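Hydroxyethylthiazole kinase (Pyrococcus horikoshii, PDB 3HPD) probably phosphorylates the hydroxyl group of 4-methyl-5-beta-hydroxyethylthiazole at the expense of ATP, a magnesium-dependent step of thiamine diphosphate biosynthesis. Local coordinates at residues G174-A179 / E209-T214; M152-A155 / T161-V164. All coordinates share one frame; numbering follows the deposited sequence.

Interaction 1 of 2, residues G174-A179 / E209-T214; sequences GRRTFA and EPLKAT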
ATOM      1  N   GLY A 174      33.930  -5.950   6.044  1.00 22.85           N
ATOM      2  CA  GLY A 174      35.071  -5.521   6.831  1.00 25.83           C
ATOM      3  C   GLY A 174      36.400  -6.001   6.280  1.00 27.18           C
ATOM      4  O   GLY A 174      37.438  -5.384   6.521  1.00 29.21           O
ATOM      5  N   ARG A 175      36.376  -7.105   5.541  1.00 27.00           N
ATOM      6  CA  ARG A 175      37.596  -7.657   4.960  1.00 28.04           C
ATOM      7  C   ARG A 175      37.587  -7.534   3.439  1.00 26.18           C
ATOM      8  O   ARG A 175      38.594  -7.164   2.839  1.00 26.23           O
ATOM      9  CB  ARG A 175      37.746  -9.127   5.342  1.00 29.96           C
ATOM     10  CG  ARG A 175      37.612  -9.414   6.827  1.00 34.85           C
ATOM     11  CD  ARG A 175      37.187 -10.859   7.043  1.00 37.45           C
ATOM     12  NE  ARG A 175      36.188 -11.255   6.050  1.00 40.97           N
ATOM     13  CZ  ARG A 175      36.479 -11.779   4.861  1.00 43.01           C
ATOM     14  NH1 ARG A 175      35.508 -12.099   4.016  1.00 42.05           N
ATOM     15  NH2 ARG A 175      37.744 -12.008   4.525  1.00 43.80           N
ATOM     16  N   ARG A 176      36.453  -7.864   2.822  1.00 23.21           N
ATOM     17  CA  ARG A 176      36.302  -7.777   1.370  1.00 21.28           C
ATOM     18  C   ARG A 176      35.268  -6.710   1.035  1.00 20.51           C
ATOM     19  O   ARG A 176      34.354  -6.452   1.819  1.00 19.00           O
ATOM     20  CB  ARG A 176      35.843  -9.114   0.778  1.00 21.75           C
ATOM     21  CG  ARG A 176      36.842 -10.248   0.887  1.00 25.37           C
ATOM     22  CD  ARG A 176      36.290 -11.520   0.251  1.00 27.28           C
ATOM     23  NE  ARG A 176      36.266 -11.453  -1.208  1.00 29.39           N
ATOM     24  CZ  ARG A 176      35.704 -12.373  -1.990  1.00 30.56           C
ATOM     25  NH1 ARG A 176      35.113 -13.430  -1.453  1.00 31.17           N
ATOM     26  NH2 ARG A 176      35.745 -12.243  -3.310  1.00 31.26           N
ATOM     27  N   THR A 177      35.406  -6.103  -0.136  1.00 18.31           N
ATOM     28  CA  THR A 177      34.482  -5.057  -0.551  1.00 17.27           C
ATOM     29  C   THR A 177      34.159  -5.167  -2.032  1.00 16.97           C
ATOM     30  O   THR A 177      35.029  -5.486  -2.849  1.00 16.93           O
ATOM     31  CB  THR A 177      35.077  -3.658  -0.262  1.00 16.33           C
ATOM     32  OG1 THR A 177      35.312  -3.521   1.145  1.00 16.90           O
ATOM     33  CG2 THR A 177      34.122  -2.558  -0.714  1.00 19.33           C
ATOM     34  N   PHE A 178      32.899  -4.906  -2.369  1.00 16.15           N
ATOM     35  CA  PHE A 178      32.435  -4.952  -3.749  1.00 15.70           C
ATOM     36  C   PHE A 178      31.791  -3.626  -4.122  1.00 16.13           C
ATOM     37  O   PHE A 178      31.179  -2.963  -3.282  1.00 14.57           O
ATOM     38  CB  PHE A 178      31.402  -6.066  -3.936  1.00 18.78           C
ATOM     39  CG  PHE A 178      31.993  -7.442  -3.987  1.00 19.24           C
ATOM     40  CD1 PHE A 178      32.455  -7.971  -5.189  1.00 20.74           C
ATOM     41  CD2 PHE A 178      32.088  -8.213  -2.834  1.00 20.59           C
ATOM     42  CE1 PHE A 178      33.005  -9.249  -5.242  1.00 20.91           C
ATOM     43  CE2 PHE A 178      32.637  -9.494  -2.875  1.00 22.62           C
ATOM     44  CZ  PHE A 178      33.094 -10.013  -4.082  1.00 21.95           C
ATOM     45  N   ALA A 179      31.936  -3.245  -5.385  1.00 15.47           N
ATOM     46  CA  ALA A 179      31.342  -2.020  -5.898  1.00 16.50           C
ATOM     47  C   ALA A 179      30.327  -2.435  -6.954  1.00 16.23           C
ATOM     48  O   ALA A 179      30.632  -3.245  -7.828  1.00 14.84           O
ATOM     49  CB  ALA A 179      32.411  -1.132  -6.518  1.00 17.27           C
ATOM     50  N   GLU A 209      25.951 -16.480   2.000  1.00 19.33           N
ATOM     51  CA  GLU A 209      26.524 -15.587   3.003  1.00 20.50           C
ATOM     52  C   GLU A 209      26.245 -14.112   2.714  1.00 18.72           C
ATOM     53  O   GLU A 209      26.134 -13.708   1.558  1.00 18.03           O
ATOM     54  CB  GLU A 209      28.025 -15.849   3.146  1.00 25.08           C
ATOM     55  CG  GLU A 209      28.322 -17.168   3.860  1.00 31.78           C
ATOM     56  CD  GLU A 209      27.705 -17.229   5.252  1.00 36.62           C
ATOM     57  OE1 GLU A 209      28.178 -16.500   6.152  1.00 38.55           O
ATOM     58  OE2 GLU A 209      26.740 -18.000   5.447  1.00 39.72           O
ATOM     59  N   PRO A 210      26.119 -13.295   3.775  1.00 17.54           N
ATOM     60  CA  PRO A 210      25.839 -11.853   3.762  1.00 16.89           C
ATOM     61  C   PRO A 210      26.503 -10.966   2.709  1.00 16.32           C
ATOM     62  O   PRO A 210      25.821 -10.188   2.042  1.00 14.53           O
ATOM     63  CB  PRO A 210      26.197 -11.425   5.181  1.00 16.47           C
ATOM     64  CG  PRO A 210      25.782 -12.606   5.980  1.00 16.70           C
ATOM     65  CD  PRO A 210      26.331 -13.758   5.160  1.00 18.13           C
ATOM     66  N   LEU A 211      27.822 -11.054   2.562  1.00 15.27           N
ATOM     67  CA  LEU A 211      28.496 -10.211   1.579  1.00 14.89           C
ATOM     68  C   LEU A 211      28.035 -10.514   0.158  1.00 14.99           C
ATOM     69  O   LEU A 211      27.696  -9.606  -0.599  1.00 13.49           O
ATOM     70  CB  LEU A 211      30.017 -10.372   1.674  1.00 16.92           C
ATOM     71  CG  LEU A 211      30.806  -9.509   0.683  1.00 18.85           C
ATOM     72  CD1 LEU A 211      30.430  -8.041   0.861  1.00 18.81           C
ATOM     73  CD2 LEU A 211      32.301  -9.714   0.900  1.00 20.93           C
ATOM     74  N   LYS A 212      28.021 -11.792  -0.204  1.00 13.64           N
ATOM     75  CA  LYS A 212      27.595 -12.197  -1.540  1.00 14.95           C
ATOM     76  C   LYS A 212      26.094 -12.010  -1.734  1.00 14.11           C
ATOM     77  O   LYS A 212      25.640 -11.688  -2.829  1.00 13.98           O
ATOM     78  CB  LYS A 212      27.966 -13.661  -1.794  1.00 16.27           C
ATOM     79  CG  LYS A 212      29.460 -13.907  -1.921  1.00 21.06           C
ATOM     80  CD  LYS A 212      29.755 -15.392  -2.048  1.00 25.93           C
ATOM     81  CE  LYS A 212      31.235 -15.649  -2.280  1.00 28.49           C
ATOM     82  NZ  LYS A 212      31.519 -17.107  -2.401  1.00 32.98           N
ATOM     83  N   ALA A 213      25.326 -12.212  -0.669  1.00 14.25           N
ATOM     84  CA  ALA A 213      23.873 -12.065  -0.738  1.00 14.79           C
ATOM     85  C   ALA A 213      23.479 -10.621  -1.036  1.00 14.53           C
ATOM     86  O   ALA A 213      22.673 -10.354  -1.931  1.00 15.22           O
ATOM     87  CB  ALA A 213      23.240 -12.520   0.574  1.00 14.15           C
ATOM     88  N   THR A 214      24.051  -9.690  -0.279  1.00 13.48           N
ATOM     89  CA  THR A 214      23.747  -8.277  -0.454  1.00 13.92           C
ATOM     90  C   THR A 214      24.234  -7.774  -1.813  1.00 13.91           C
ATOM     91  O   THR A 214      23.527  -7.029  -2.495  1.00 12.52           O
ATOM     92  CB  THR A 214      24.383  -7.436   0.672  1.00 12.34           C
ATOM     93  OG1 THR A 214      24.028  -7.999   1.942  1.00 11.83           O
ATOM     94  CG2 THR A 214      23.877  -5.999   0.615  1.00 13.21           C
TER

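Interaction 2 of 2, residues M152-A155 / T161-V164; sequences MNAA and TVAV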
ATOM      1  N   MET A 152      33.258   0.182   4.903  1.00 19.94           N
ATOM      2  CA  MET A 152      34.196  -0.644   5.660  1.00 22.21           C
ATOM      3  C   MET A 152      34.192  -0.365   7.157  1.00 21.02           C
ATOM      4  O   MET A 152      34.121  -1.294   7.962  1.00 19.62           O
ATOM      5  CB  MET A 152      35.629  -0.454   5.158  1.00 26.01           C
ATOM      6  CG  MET A 152      36.646  -1.245   5.981  1.00 34.34           C
ATOM      7  SD  MET A 152      38.225  -0.409   6.246  1.00 43.86           S
ATOM      8  CE  MET A 152      38.231  -0.225   8.053  1.00 40.99           C
ATOM      9  N   ASN A 153      34.303   0.909   7.527  1.00 21.37           N
ATOM     10  CA  ASN A 153      34.326   1.280   8.939  1.00 22.15           C
ATOM     11  C   ASN A 153      33.045   0.868   9.645  1.00 21.68           C
ATOM     12  O   ASN A 153      33.078   0.406  10.787  1.00 21.33           O
ATOM     13  CB  ASN A 153      34.547   2.788   9.112  1.00 24.59           C
ATOM     14  CG  ASN A 153      35.964   3.211   8.769  1.00 26.17           C
ATOM     15  OD1 ASN A 153      36.919   2.490   9.045  1.00 27.85           O
ATOM     16  ND2 ASN A 153      36.107   4.396   8.182  1.00 27.19           N
ATOM     17  N   ALA A 154      31.916   1.032   8.962  1.00 19.49           N
ATOM     18  CA  ALA A 154      30.630   0.662   9.541  1.00 17.77           C
ATOM     19  C   ALA A 154      30.548  -0.852   9.709  1.00 15.60           C
ATOM     20  O   ALA A 154      30.018  -1.341  10.702  1.00 16.03           O
ATOM     21  CB  ALA A 154      29.491   1.159   8.655  1.00 17.52           C
ATOM     22  N   ALA A 155      31.078  -1.592   8.740  1.00 15.68           N
ATOM     23  CA  ALA A 155      31.054  -3.051   8.806  1.00 16.48           C
ATOM     24  C   ALA A 155      31.854  -3.560  10.003  1.00 19.06           C
ATOM     25  O   ALA A 155      31.440  -4.498  10.686  1.00 18.82           O
ATOM     26  CB  ALA A 155      31.601  -3.648   7.518  1.00 15.32           C
ATOM     27  N   THR A 161      27.788  -7.137   7.712  1.00 15.59           N
ATOM     28  CA  THR A 161      27.999  -6.751   6.327  1.00 15.45           C
ATOM     29  C   THR A 161      27.198  -5.473   6.147  1.00 15.94           C
ATOM     30  O   THR A 161      26.034  -5.398   6.548  1.00 13.76           O
ATOM     31  CB  THR A 161      27.490  -7.829   5.347  1.00 17.30           C
ATOM     32  OG1 THR A 161      28.428  -8.912   5.310  1.00 17.75           O
ATOM     33  CG2 THR A 161      27.321  -7.253   3.941  1.00 13.68           C
ATOM     34  N   VAL A 162      27.825  -4.463   5.561  1.00 14.14           N
ATOM     35  CA  VAL A 162      27.156  -3.191   5.361  1.00 14.62           C
ATOM     36  C   VAL A 162      27.165  -2.796   3.901  1.00 15.34           C
ATOM     37  O   VAL A 162      28.124  -3.059   3.175  1.00 14.46           O
ATOM     38  CB  VAL A 162      27.841  -2.061   6.172  1.00 14.40           C
ATOM     39  CG1 VAL A 162      27.206  -0.712   5.836  1.00 14.95           C
ATOM     40  CG2 VAL A 162      27.732  -2.350   7.662  1.00 14.11           C
ATOM     41  N   ALA A 163      26.075  -2.174   3.476  1.00 13.67           N
ATOM     42  CA  ALA A 163      25.965  -1.693   2.116  1.00 14.25           C
ATOM     43  C   ALA A 163      25.563  -0.229   2.192  1.00 14.24           C
ATOM     44  O   ALA A 163      24.597   0.124   2.870  1.00 13.18           O
ATOM     45  CB  ALA A 163      24.911  -2.485   1.339  1.00 12.64           C
ATOM     46  N   VAL A 164      26.343   0.621   1.535  1.00 13.64           N
ATOM     47  CA  VAL A 164      26.043   2.040   1.464  1.00 13.79           C
ATOM     48  C   VAL A 164      25.628   2.213   0.008  1.00 13.63           C
ATOM     49  O   VAL A 164      26.452   2.126  -0.903  1.00 13.00           O
ATOM     50  CB  VAL A 164      27.276   2.918   1.765  1.00 12.24           C
ATOM     51  CG1 VAL A 164      26.926   4.384   1.543  1.00 13.30           C
ATOM     52  CG2 VAL A 164      27.728   2.707   3.204  1.00 14.11           C
TER

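Interaction 1 of 2, residues G174-A179 / E209-T214
The first turn of helix 210-231 packs against the start of strand 177-180 in the mixed sheet of this ribokinase-clan enzyme, and L211 is the helix residue that meets R176 and F178. Its methyl CD2 lies 3.6 Å from CB of R176 and 3.8 Å from CE2 of F178, where it sits in the plane of the ring at the rim. CG of L211 is also close, 4.0 Å from CD2 of F178, so the isobutyl group borders one side of the phenyl, and the two side chains cross nearly at right angles. L211 gains this reach because CG stands anti to its backbone N (chi1 -179°), which carries both methyls out from the helix towards the strand.

In the fold, strand 177-180 runs antiparallel to both strand 169-172 and strand 260-263, and helix 210-231 covers the face of the sheet onto which R176 and F178 project; L211 also touches V171 on strand 169-172. Cutting L211 back to an alanine removes CG and both methyls, and is likely to leave a gap at the F178 edge and take the apolar partner from R176 CB.

The phenyl meets a second neighbour in its own segment: F178 CE2 lies over one face of the R176 guanidinium, 4.1 Å from its plane and displaced from its middle. A bend at chi3 (73°) turns this guanidinium beside the ring, and its NH2 forms a salt bridge with E262 on strand 260-263. E262 probably offsets the charge of R176, which would ease its nearness to K212, whose NZ lies 5.2 Å from R176 NH1. P210 O accepts from T214 N at 3.0 Å and T214 OG1 at 2.8 Å, reached from opposite faces of the carbonyl plane.

Interaction 2 of 2, residues M152-A155 / T161-V164
V162 lays its methyl CG2 against the backbone of helix 144-157 where A154 is followed by A155. The closest approaches are to main-chain atoms: CG2 of V162 is 3.6 Å from CA of A155 and also 3.6 Å from N of A155, while C of A154 lies 3.8 Å from the same methyl. The helix therefore presents its peptide link as well as its side chains, consistent with the small side chains of both alanines. The CA separation of A155 and V162, 5.2 Å, is direct evidence of how near the helix backbone comes to the strand.

The two alanine methyls complete the contact. CB of A154 points toward the strand and meets both branches of the valine, 4.0 Å from V162 CG2 and 4.1 Å from V162 CG1. CB of A155 lies to one side and touches only CG2 of V162, at 4.1 Å. The valine rotamer explains this division: CG1 is anti to the backbone N (chi1 174°), while CG2 is anti to the carbonyl carbon, so the branches spread across the alanine pair. All three residues are buried, and the side-chain contacts are apolar.

The contact closes a beta-alpha-beta crossover: strand 116-120 leads through helices 121-131 and 144-157 into its parallel neighbour 161-165, which is flanked on its other edge by the antiparallel strand 169-172. V162 also touches L117 on strand 116-120, and A154 leans on I124 of helix 121-131. On the other face of strand 161-165, T161 and A163 pack against helix 210-231, so the strand lies between helices on its two sides.

How the interactions relate
Interaction 2 closes before interaction 1 opens along the chain, and their centres lie 9 Å apart on the same side of the molecule's centre. Both reach the same mixed sheet: strand 161-165 is separated from strand 177-180 by strand 169-172. Helix 144-157 packs on one face and helix 210-231 on the other, giving the layered alpha-beta-alpha build of the ribokinase clan. The contacts also touch directly: T161 OG1 is 3.4 Å from P210 CB, and A155 CB is 3.6 Å from G174 N. The side chains of V162 and F178 lie about 9 and 12 Å from that of T165, a predicted ATP-binding residue, so this packing is set back from the probable nucleotide site.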